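Local coordinates for protein endo-beta-mannanase (Rhizomucor miehei, PDB 4QP0) that probably catalyses the random hydrolysis of beta-1,4-mannosidic linkages in mannans, galactomannans and glucomannans, as a secreted TIM-barrel enzyme of glycoside hydrolase family 5, at residues E22-Y27 against L47-V52; N109-Y114 against I172-R177; L214-D219 against I250-F255; H256-A261 against M291-L296. One frame throughout, in Å; residues are numbered along the deposited sequence.

Contact 1. Residues E22-Y27 against L47-V52; sequences EGTNAY and LGLPVV
E22 starts the contact by running its extended side chain past the end of L49, so that E22 CG lies 3.8 Å from L49 CD2. The same methyl also presses on the E22 carbonyl, which meets CD of P50 as well. A water accepts the N-H of E22 and donates to O of G48, the residue that closes helix 34-47 with a Schellman motif. G23 carries no side chain, and this lets the backbones close up, with G23 CA 3.2 Å from O of V51. T24 gives the strand pairing: its N bonds O of V51 at 3.1 Å, with an N-H...O angle of 147°, and in return its O receives a CA-H...O contact from CA of V52. The hydroxyl of T24 lies opposite the backbone N (chi1 -172°), which sets CG2 against CD1 of L49 and CG2 of V52, 3.8 Å from each atom. N25 points away from this strand, and its amide bonds R53 and O of E292. A26 finishes the apolar row, its CB 4.2 Å from CG2 of V52. Behind the row, M44 of helix 34-47 packs on T24, L49 and V52. The whole is a parallel beta-alpha-beta unit, strand 17-25, helix 34-47 and strand 51-55, in a TIM barrel.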
# COMPACT_ATOMS: atom_id res chain seq x y z
N GLU A 22 -4.02 7.42 -12.14
CA GLU A 22 -4.94 6.79 -11.21
C GLU A 22 -4.61 5.31 -11.23
O GLU A 22 -4.52 4.70 -12.29
CB GLU A 22 -6.40 7.02 -11.62
CG GLU A 22 -7.41 6.32 -10.71
CD GLU A 22 -8.82 6.36 -11.25
OE1 GLU A 22 -9.09 7.17 -12.17
OE2 GLU A 22 -9.68 5.59 -10.76
N GLY A 23 -4.37 4.74 -10.05
CA GLY A 23 -4.12 3.31 -9.94
C GLY A 23 -5.28 2.65 -9.24
O GLY A 23 -6.31 3.28 -9.05
N THR A 24 -5.12 1.39 -8.85
CA THR A 24 -6.16 0.70 -8.09
C THR A 24 -5.57 -0.27 -7.06
O THR A 24 -4.36 -0.47 -7.02
CB THR A 24 -7.18 -0.01 -9.01
OG1 THR A 24 -8.27 -0.50 -8.21
CG2 THR A 24 -6.55 -1.18 -9.75
N ASN A 25 -6.43 -0.83 -6.22
CA ASN A 25 -6.05 -1.87 -5.28
C ASN A 25 -6.67 -3.20 -5.66
O ASN A 25 -7.78 -3.25 -6.22
CB ASN A 25 -6.46 -1.52 -3.85
CG ASN A 25 -5.53 -0.51 -3.20
OD1 ASN A 25 -4.66 -0.87 -2.41
ND2 ASN A 25 -5.72 0.76 -3.54
N ALA A 26 -5.94 -4.28 -5.37
CA ALA A 26 -6.41 -5.66 -5.49
C ALA A 26 -5.55 -6.52 -4.58
O ALA A 26 -4.76 -7.36 -5.05
CB ALA A 26 -6.35 -6.14 -6.93
N TYR A 27 -5.70 -6.31 -3.28
CA TYR A 27 -4.97 -7.05 -2.25
C TYR A 27 -5.03 -8.57 -2.48
O TYR A 27 -4.11 -9.31 -2.10
CB TYR A 27 -5.52 -6.70 -0.86
CG TYR A 27 -6.77 -7.48 -0.48
CD1 TYR A 27 -6.68 -8.67 0.23
CD2 TYR A 27 -8.04 -7.01 -0.83
CE1 TYR A 27 -7.81 -9.39 0.58
CE2 TYR A 27 -9.19 -7.72 -0.48
CZ TYR A 27 -9.06 -8.91 0.23
OH TYR A 27 -10.18 -9.64 0.59
N LEU A 47 -9.46 0.15 -18.71
CA LEU A 47 -9.92 1.24 -17.85
C LEU A 47 -8.89 2.36 -17.73
O LEU A 47 -9.18 3.41 -17.15
CB LEU A 47 -10.30 0.71 -16.46
CG LEU A 47 -11.80 0.61 -16.11
CD1 LEU A 47 -12.65 0.01 -17.22
CD2 LEU A 47 -11.99 -0.15 -14.81
N GLY A 48 -7.71 2.13 -18.30
CA GLY A 48 -6.65 3.15 -18.34
C GLY A 48 -5.87 3.28 -17.05
O GLY A 48 -5.37 4.36 -16.72
N LEU A 49 -5.76 2.19 -16.31
CA LEU A 49 -5.01 2.20 -15.05
C LEU A 49 -3.66 1.53 -15.28
O LEU A 49 -3.62 0.37 -15.69
CB LEU A 49 -5.78 1.45 -13.96
CG LEU A 49 -7.21 1.89 -13.59
CD1 LEU A 49 -7.88 0.82 -12.73
CD2 LEU A 49 -7.23 3.24 -12.88
N PRO A 50 -2.56 2.26 -15.04
CA PRO A 50 -1.23 1.69 -15.27
C PRO A 50 -0.54 1.09 -14.03
O PRO A 50 0.52 0.48 -14.16
CB PRO A 50 -0.43 2.90 -15.76
CG PRO A 50 -1.06 4.07 -15.07
CD PRO A 50 -2.49 3.70 -14.74
N VAL A 51 -1.13 1.27 -12.85
CA VAL A 51 -0.51 0.79 -11.61
C VAL A 51 -1.53 0.10 -10.71
O VAL A 51 -2.67 0.56 -10.59
CB VAL A 51 0.16 1.93 -10.79
CG1 VAL A 51 0.73 1.40 -9.48
CG2 VAL A 51 1.28 2.60 -11.59
N VAL A 52 -1.11 -0.98 -10.05
CA VAL A 52 -1.93 -1.61 -9.02
C VAL A 52 -1.15 -1.87 -7.71
O VAL A 52 0.01 -2.31 -7.73
CB VAL A 52 -2.68 -2.85 -9.57
CG1 VAL A 52 -1.71 -3.95 -9.99
CG2 VAL A 52 -3.72 -3.38 -8.59
O HOH W 1 -4.15 6.81 -15.07

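Contact 2. Residues N109-Y114 against I172-R177; sequences NNWEDY and IANEPR
N110 reaches across to N174, E175 and R177 of the other loop. Its N bonds O of N174 at 2.9 Å, and its CB sits close to that oxygen and to O of E175. Further out, CG comes up to N of R177. At the tip the amide divides: OD1 accepts N-H of R177 at 3.2 Å in a nearly straight bond (171°), with the donor standing well above the carbonyl plane, and also takes a bond from H129. ND2 bonds O of V179 and lies over one face of the W111 indole, toward its rim. Both loops leave the C-terminal ends of barrel strands, 102-106 and 167-171. N174-E175-P176 is the Asn-Glu-Pro signature of family 5, whose glutamate in relatives is the acid/base, so this is consistent with the active-site end. W111 turns its indole edge-on to E175: NE1 bonds OE1 at 2.7 Å, again almost straight, with ring and carboxylate planes 89° apart. E175 OE2 bonds H256. At the far end of the indole, CH2 lies over one face of the R177 guanidinium, 3.7 Å from NE, while the guanidinium itself sits at the ring's edge. A salt bridge to E220 holds the outer end of R177. N109 and N174 run side by side: ND2 of N174 bonds OD1 of N109 at 3.0 Å, rising 45° out of the acceptor's carbonyl plane. N109 ND2 bonds O of D113 at 3.2 Å on a lone pair, and N174 OD1 goes to R53.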
# COMPACT_ATOMS: atom_id res chain seq x y z
N ASN A 109 1.22 -5.99 7.25
CA ASN A 109 -0.07 -5.37 7.53
C ASN A 109 -0.20 -5.04 9.02
O ASN A 109 0.23 -5.83 9.86
CB ASN A 109 -1.21 -6.31 7.11
CG ASN A 109 -2.57 -5.64 7.11
OD1 ASN A 109 -2.68 -4.42 7.14
ND2 ASN A 109 -3.62 -6.45 7.09
N ASN A 110 -0.78 -3.88 9.33
CA ASN A 110 -1.07 -3.51 10.72
C ASN A 110 -2.15 -4.42 11.34
O ASN A 110 -1.99 -4.92 12.46
CB ASN A 110 -1.50 -2.04 10.81
CG ASN A 110 -1.53 -1.51 12.24
OD1 ASN A 110 -0.51 -1.47 12.93
ND2 ASN A 110 -2.71 -1.09 12.69
N TRP A 111 -3.21 -4.66 10.56
CA TRP A 111 -4.38 -5.44 10.98
C TRP A 111 -4.19 -6.93 10.85
O TRP A 111 -3.18 -7.40 10.31
CB TRP A 111 -5.62 -4.97 10.19
CG TRP A 111 -5.70 -3.47 10.05
CD1 TRP A 111 -5.60 -2.73 8.89
CD2 TRP A 111 -5.82 -2.47 11.14
NE1 TRP A 111 -5.68 -1.38 9.16
CE2 TRP A 111 -5.81 -1.16 10.48
CE3 TRP A 111 -5.94 -2.53 12.53
CZ2 TRP A 111 -5.91 0.02 11.20
CZ3 TRP A 111 -6.04 -1.33 13.24
CH2 TRP A 111 -6.03 -0.08 12.59
N GLU A 112 -5.17 -7.70 11.33
CA GLU A 112 -5.09 -9.16 11.37
C GLU A 112 -5.48 -9.87 10.05
O GLU A 112 -5.49 -11.09 9.98
CB GLU A 112 -5.92 -9.72 12.55
CG GLU A 112 -7.43 -9.51 12.42
CD GLU A 112 -8.22 -10.10 13.57
N ASP A 113 -5.80 -9.10 9.01
CA ASP A 113 -6.07 -9.70 7.71
C ASP A 113 -4.78 -10.31 7.16
O ASP A 113 -3.77 -9.61 6.99
CB ASP A 113 -6.67 -8.68 6.74
CG ASP A 113 -8.03 -8.19 7.17
OD1 ASP A 113 -8.10 -7.53 8.23
N TYR A 114 -4.83 -11.61 6.91
CA TYR A 114 -3.69 -12.40 6.44
C TYR A 114 -2.50 -12.32 7.40
O TYR A 114 -1.33 -12.29 6.97
CB TYR A 114 -3.34 -12.06 4.99
CG TYR A 114 -4.54 -12.13 4.07
CD1 TYR A 114 -4.95 -13.35 3.53
CD2 TYR A 114 -5.28 -11.00 3.76
CE1 TYR A 114 -6.06 -13.43 2.70
CE2 TYR A 114 -6.39 -11.07 2.93
CZ TYR A 114 -6.78 -12.28 2.40
OH TYR A 114 -7.87 -12.36 1.58
N ILE A 172 6.53 -0.72 3.31
CA ILE A 172 6.90 -1.39 4.56
C ILE A 172 5.75 -2.20 5.17
O ILE A 172 5.86 -3.42 5.36
CB ILE A 172 7.43 -0.38 5.61
CG1 ILE A 172 8.74 0.25 5.14
CG2 ILE A 172 7.59 -1.06 6.97
CD1 ILE A 172 9.14 1.50 5.89
N ALA A 173 4.64 -1.52 5.46
CA ALA A 173 3.47 -2.14 6.06
C ALA A 173 2.20 -1.38 5.72
O ALA A 173 2.24 -0.18 5.46
CB ALA A 173 3.64 -2.24 7.56
N ASN A 174 1.08 -2.08 5.74
CA ASN A 174 -0.21 -1.47 5.50
C ASN A 174 -0.76 -0.81 6.76
O ASN A 174 -0.91 -1.46 7.80
CB ASN A 174 -1.20 -2.50 4.96
CG ASN A 174 -2.51 -1.89 4.56
OD1 ASN A 174 -2.54 -0.91 3.82
ND2 ASN A 174 -3.61 -2.46 5.05
N GLU A 175 -1.01 0.49 6.65
CA GLU A 175 -1.66 1.32 7.68
C GLU A 175 -1.14 1.18 9.12
O GLU A 175 -1.94 1.02 10.04
CB GLU A 175 -3.18 1.09 7.65
CG GLU A 175 -3.82 1.32 6.28
CD GLU A 175 -5.33 1.19 6.30
OE1 GLU A 175 -5.86 0.44 7.14
OE2 GLU A 175 -5.99 1.83 5.45
N PRO A 176 0.19 1.28 9.33
CA PRO A 176 0.70 1.14 10.70
C PRO A 176 0.11 2.16 11.67
O PRO A 176 0.06 3.35 11.35
CB PRO A 176 2.21 1.41 10.54
CG PRO A 176 2.50 1.13 9.11
CD PRO A 176 1.27 1.56 8.37
N ARG A 177 -0.38 1.68 12.81
CA ARG A 177 -0.74 2.54 13.95
C ARG A 177 -0.01 1.98 15.17
O ARG A 177 0.71 0.99 15.06
CB ARG A 177 -2.25 2.55 14.22
CG ARG A 177 -3.11 3.03 13.06
CD ARG A 177 -4.55 3.25 13.51
NE ARG A 177 -5.41 3.52 12.37
CZ ARG A 177 -6.69 3.89 12.46
NH1 ARG A 177 -7.28 4.04 13.64
NH2 ARG A 177 -7.39 4.11 11.35

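Contact 3. Residues L214-D219 against I250-F255; sequences LVAVGD and IDFGTF
Segments 214-219 and 250-255 run about 41° apart and are joined through their backbones by one hydrogen bond, from N of D251 to O of V215 at 2.8 Å, with no beta bridge between them. D251 answers that bond with its side chain. Its CG turns back beside its own N (chi1 -58°), bringing OD2 to N of V215 at 2.8 Å, on the anti side of the carboxylate; the pair of bonds ties V215 by both its N and its O. The same oxygen makes a salt bridge with K207. Next along, CB of A216 sits over the face of the F252 ring, 3.5 Å from its centroid, in a CH-pi contact, while CB of L214 meets the ring at its edge, 3.9 Å from CE2. CG2 of V217 touches CD1 of I250 at 3.8 Å. T254 carries the far end of the contact: its OG1 accepts N-H of G218 at 3.0 Å and gives a weak bond to OD1 of D219 at 3.2 Å. Here a hydroxyl does the joining that strand-to-strand peptide bonds do in a regular sheet. G218 has a positive phi (95°), and its backbone angles are ones that suit glycine. Helix 192-209 backs the contact through V215, V217 and I250, and F12 meets the F252 ring edge-to-face. Strand 214-216 pairs with 167-171, and strand 253-257 with 289-294, so the contact spans the join between neighbouring barrel strands.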
# COMPACT_ATOMS: atom_id res chain seq x y z
N LEU A 214 11.71 2.40 -5.51
CA LEU A 214 11.22 3.37 -4.56
C LEU A 214 10.73 2.67 -3.31
O LEU A 214 10.37 1.48 -3.34
CB LEU A 214 10.11 4.23 -5.16
CG LEU A 214 10.42 4.94 -6.47
CD1 LEU A 214 9.21 5.76 -6.90
CD2 LEU A 214 11.64 5.84 -6.36
N VAL A 215 10.71 3.40 -2.20
CA VAL A 215 10.21 2.87 -0.95
C VAL A 215 9.25 3.89 -0.35
O VAL A 215 9.52 5.09 -0.38
CB VAL A 215 11.36 2.54 0.04
CG1 VAL A 215 10.83 1.89 1.31
CG2 VAL A 215 12.37 1.63 -0.63
N ALA A 216 8.12 3.40 0.17
CA ALA A 216 7.19 4.20 0.95
C ALA A 216 6.75 3.41 2.18
O ALA A 216 7.21 2.29 2.39
CB ALA A 216 6.00 4.62 0.12
N VAL A 217 5.87 3.98 3.00
CA VAL A 217 5.38 3.26 4.17
C VAL A 217 4.13 2.47 3.84
O VAL A 217 4.07 1.28 4.11
CB VAL A 217 5.13 4.19 5.38
CG1 VAL A 217 4.52 3.42 6.54
CG2 VAL A 217 6.43 4.86 5.79
N GLY A 218 3.14 3.14 3.23
CA GLY A 218 1.83 2.56 2.97
C GLY A 218 0.83 2.90 4.06
O GLY A 218 -0.16 2.18 4.25
N ASP A 219 1.09 3.98 4.79
CA ASP A 219 0.23 4.41 5.91
C ASP A 219 -0.99 5.18 5.43
O ASP A 219 -1.09 5.51 4.24
CB ASP A 219 1.02 5.25 6.93
CG ASP A 219 1.49 6.60 6.38
OD1 ASP A 219 2.23 6.63 5.35
OD2 ASP A 219 1.16 7.65 6.99
N ILE A 250 12.75 7.34 2.42
CA ILE A 250 11.37 7.25 1.92
C ILE A 250 11.24 8.12 0.67
O ILE A 250 11.42 9.34 0.73
CB ILE A 250 10.35 7.72 2.98
CG1 ILE A 250 10.51 6.94 4.31
CG2 ILE A 250 8.93 7.64 2.45
CD1 ILE A 250 9.89 5.56 4.34
N ASP A 251 10.92 7.50 -0.46
CA ASP A 251 10.89 8.22 -1.75
C ASP A 251 9.59 8.95 -2.03
O ASP A 251 9.61 10.03 -2.64
CB ASP A 251 11.21 7.28 -2.90
CG ASP A 251 12.56 6.60 -2.75
OD1 ASP A 251 13.58 7.31 -2.62
OD2 ASP A 251 12.58 5.36 -2.75
N PHE A 252 8.47 8.36 -1.63
CA PHE A 252 7.17 9.02 -1.73
C PHE A 252 6.31 8.77 -0.49
O PHE A 252 6.52 7.81 0.25
CB PHE A 252 6.44 8.61 -3.02
CG PHE A 252 6.06 7.16 -3.09
CD1 PHE A 252 4.82 6.73 -2.65
CD2 PHE A 252 6.95 6.22 -3.62
CE1 PHE A 252 4.47 5.39 -2.72
CE2 PHE A 252 6.60 4.87 -3.69
CZ PHE A 252 5.37 4.46 -3.23
N GLY A 253 5.35 9.67 -0.27
CA GLY A 253 4.43 9.57 0.86
C GLY A 253 3.10 8.97 0.44
O GLY A 253 2.65 9.13 -0.71
N THR A 254 2.46 8.28 1.38
CA THR A 254 1.18 7.65 1.12
C THR A 254 0.15 8.09 2.13
O THR A 254 0.45 8.25 3.32
CB THR A 254 1.29 6.13 1.19
OG1 THR A 254 2.14 5.77 2.29
CG2 THR A 254 1.90 5.58 -0.09
N PHE A 255 -1.07 8.29 1.64
CA PHE A 255 -2.22 8.50 2.50
C PHE A 255 -3.51 7.84 1.95
O PHE A 255 -3.65 7.59 0.75
CB PHE A 255 -2.42 9.98 2.83
CG PHE A 255 -3.03 10.80 1.73
CD1 PHE A 255 -4.37 11.19 1.81
CD2 PHE A 255 -2.28 11.22 0.64
CE1 PHE A 255 -4.94 11.97 0.81
CE2 PHE A 255 -2.85 12.01 -0.36
CZ PHE A 255 -4.18 12.38 -0.27

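Contact 4. Residues H256-A261 against M291-L296; sequences HLYPEA and MEEYGL
H256 offers one ring face to CB of E293 and its edge to E292. That CB stands 3.6 Å from the ring centroid in a CH-pi contact, with ring and carboxylate planes 42° apart. At the edge, NE2 bonds OE2 of E292 at 2.9 Å, close to the ring plane. CG of E292 sits between its backbone N and carbonyl carbon (chi1 58°), the chain then running extended to the ring edge. Y258 meets E293 at its ring edge, its OH making a short 2.5 Å bond to OE1 on the anti side, with OE1 near the ring plane and ring and carboxylate planes 77° apart. The strands run parallel, N of L257 bonding O of E293 at 2.8 Å and N of G295 bonding O of L257 at 3.2 Å. On the opposite sheet face, CB of L257 touches CB of Y294 and SD of M291. CG of P259 packs on CD2 of L296 at 3.6 Å, and a water links N and OE1 of E260 to O of G295. The E293 carboxylate is therefore held by Y258 at OE1 and R53 at OE2. H256 is fixed in rotation by E292 at NE2 and E175 at ND1. A glutamate so held near the C-terminal end of strand 289-294 is consistent with the family 5 nucleophile; R53, salt-bridged to both E292 and E293, holds both in place.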
# COMPACT_ATOMS: atom_id res chain seq x y z
N HIS A 256 -4.42 7.55 2.87
CA HIS A 256 -5.66 6.86 2.57
C HIS A 256 -6.79 7.78 2.88
O HIS A 256 -6.63 8.74 3.64
CB HIS A 256 -5.76 5.58 3.39
CG HIS A 256 -4.65 4.59 3.12
ND1 HIS A 256 -4.77 3.28 3.38
CD2 HIS A 256 -3.38 4.77 2.58
CE1 HIS A 256 -3.64 2.65 3.04
NE2 HIS A 256 -2.78 3.56 2.55
N LEU A 257 -7.96 7.50 2.30
CA LEU A 257 -9.16 8.27 2.57
C LEU A 257 -10.37 7.38 2.82
O LEU A 257 -10.85 6.69 1.92
CB LEU A 257 -9.43 9.27 1.44
CG LEU A 257 -10.68 10.17 1.53
CD1 LEU A 257 -10.72 10.94 2.84
CD2 LEU A 257 -10.75 11.12 0.34
N TYR A 258 -10.84 7.38 4.07
CA TYR A 258 -12.03 6.64 4.49
C TYR A 258 -12.87 7.46 5.48
O TYR A 258 -12.76 7.28 6.70
CB TYR A 258 -11.64 5.28 5.10
CG TYR A 258 -11.09 4.30 4.09
CD1 TYR A 258 -11.94 3.61 3.22
CD2 TYR A 258 -9.72 4.07 3.99
CE1 TYR A 258 -11.44 2.72 2.29
CE2 TYR A 258 -9.21 3.18 3.07
CZ TYR A 258 -10.08 2.51 2.21
OH TYR A 258 -9.58 1.61 1.28
N PRO A 259 -13.71 8.38 4.95
CA PRO A 259 -14.48 9.28 5.81
C PRO A 259 -15.53 8.58 6.68
O PRO A 259 -15.78 9.03 7.80
CB PRO A 259 -15.16 10.25 4.82
CG PRO A 259 -15.13 9.55 3.51
CD PRO A 259 -13.91 8.67 3.52
N GLU A 260 -16.11 7.49 6.18
CA GLU A 260 -17.12 6.73 6.92
C GLU A 260 -16.51 6.01 8.12
O GLU A 260 -17.05 6.07 9.22
CB GLU A 260 -17.86 5.74 6.01
CG GLU A 260 -18.63 6.40 4.88
CD GLU A 260 -19.19 5.39 3.90
OE1 GLU A 260 -18.41 4.82 3.11
OE2 GLU A 260 -20.42 5.18 3.92
N ALA A 261 -15.38 5.35 7.90
CA ALA A 261 -14.66 4.64 8.96
C ALA A 261 -14.16 5.60 10.03
O ALA A 261 -14.03 5.22 11.20
CB ALA A 261 -13.50 3.85 8.38
N MET A 291 -2.48 9.28 -2.83
CA MET A 291 -3.67 8.84 -2.12
C MET A 291 -3.91 7.43 -2.62
O MET A 291 -4.64 7.20 -3.58
CB MET A 291 -4.87 9.73 -2.42
CG MET A 291 -6.14 9.31 -1.70
SD MET A 291 -7.37 10.62 -1.66
CE MET A 291 -7.90 10.71 -3.37
N GLU A 292 -3.25 6.48 -1.96
CA GLU A 292 -3.15 5.14 -2.53
C GLU A 292 -4.33 4.26 -2.16
O GLU A 292 -4.50 3.18 -2.74
CB GLU A 292 -1.85 4.49 -2.10
CG GLU A 292 -1.69 4.38 -0.59
CD GLU A 292 -0.61 3.41 -0.22
OE1 GLU A 292 0.06 2.93 -1.16
OE2 GLU A 292 -0.42 3.13 0.99
N GLU A 293 -5.13 4.71 -1.19
CA GLU A 293 -6.41 4.09 -0.88
C GLU A 293 -7.46 5.18 -0.71
O GLU A 293 -7.24 6.14 0.02
CB GLU A 293 -6.36 3.26 0.40
CG GLU A 293 -5.99 1.81 0.21
CD GLU A 293 -6.16 0.98 1.48
OE1 GLU A 293 -7.25 1.00 2.09
OE2 GLU A 293 -5.19 0.29 1.87
N TYR A 294 -8.57 5.03 -1.41
CA TYR A 294 -9.78 5.77 -1.07
C TYR A 294 -11.01 4.97 -1.42
O TYR A 294 -10.98 4.13 -2.33
CB TYR A 294 -9.80 7.18 -1.67
CG TYR A 294 -9.82 7.27 -3.17
CD1 TYR A 294 -11.02 7.44 -3.86
CD2 TYR A 294 -8.64 7.25 -3.89
CE1 TYR A 294 -11.04 7.55 -5.24
CE2 TYR A 294 -8.64 7.36 -5.27
CZ TYR A 294 -9.85 7.51 -5.94
OH TYR A 294 -9.85 7.61 -7.31
N GLY A 295 -12.08 5.19 -0.66
CA GLY A 295 -13.29 4.43 -0.88
C GLY A 295 -14.52 5.00 -0.22
O GLY A 295 -14.43 5.68 0.80
N LEU A 296 -15.66 4.71 -0.83
CA LEU A 296 -16.97 4.96 -0.23
C LEU A 296 -17.83 3.71 -0.37
O LEU A 296 -17.74 2.99 -1.38
CB LEU A 296 -17.63 6.18 -0.88
CG LEU A 296 -16.94 7.52 -0.54
CD1 LEU A 296 -17.51 8.65 -1.38
CD2 LEU A 296 -17.04 7.84 0.96
O HOH W 2 -15.54 5.92 3.38

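Overall arrangement
The four contacts come in series along the chain within one family 5 barrel. Contacts 1, 3 and 4 reach its main sheet, and contacts 3 and 4 share strand 253-257. Contact 2 lies in the loops beyond strands 102-106 and 167-171. Centres are about 14 Å apart for contacts 2 and 3 and 20 Å for contacts 1 and 2. All converge on one cluster: E175 of contact 2 bonds H256 of contact 4, its carboxylate close to that of E293; N25 of contact 1 holds O of E292; and O of F255 in contact 3 accepts N of E292, with D219 beside H256. This is consistent with a catalytic centre assembled from several strand ends.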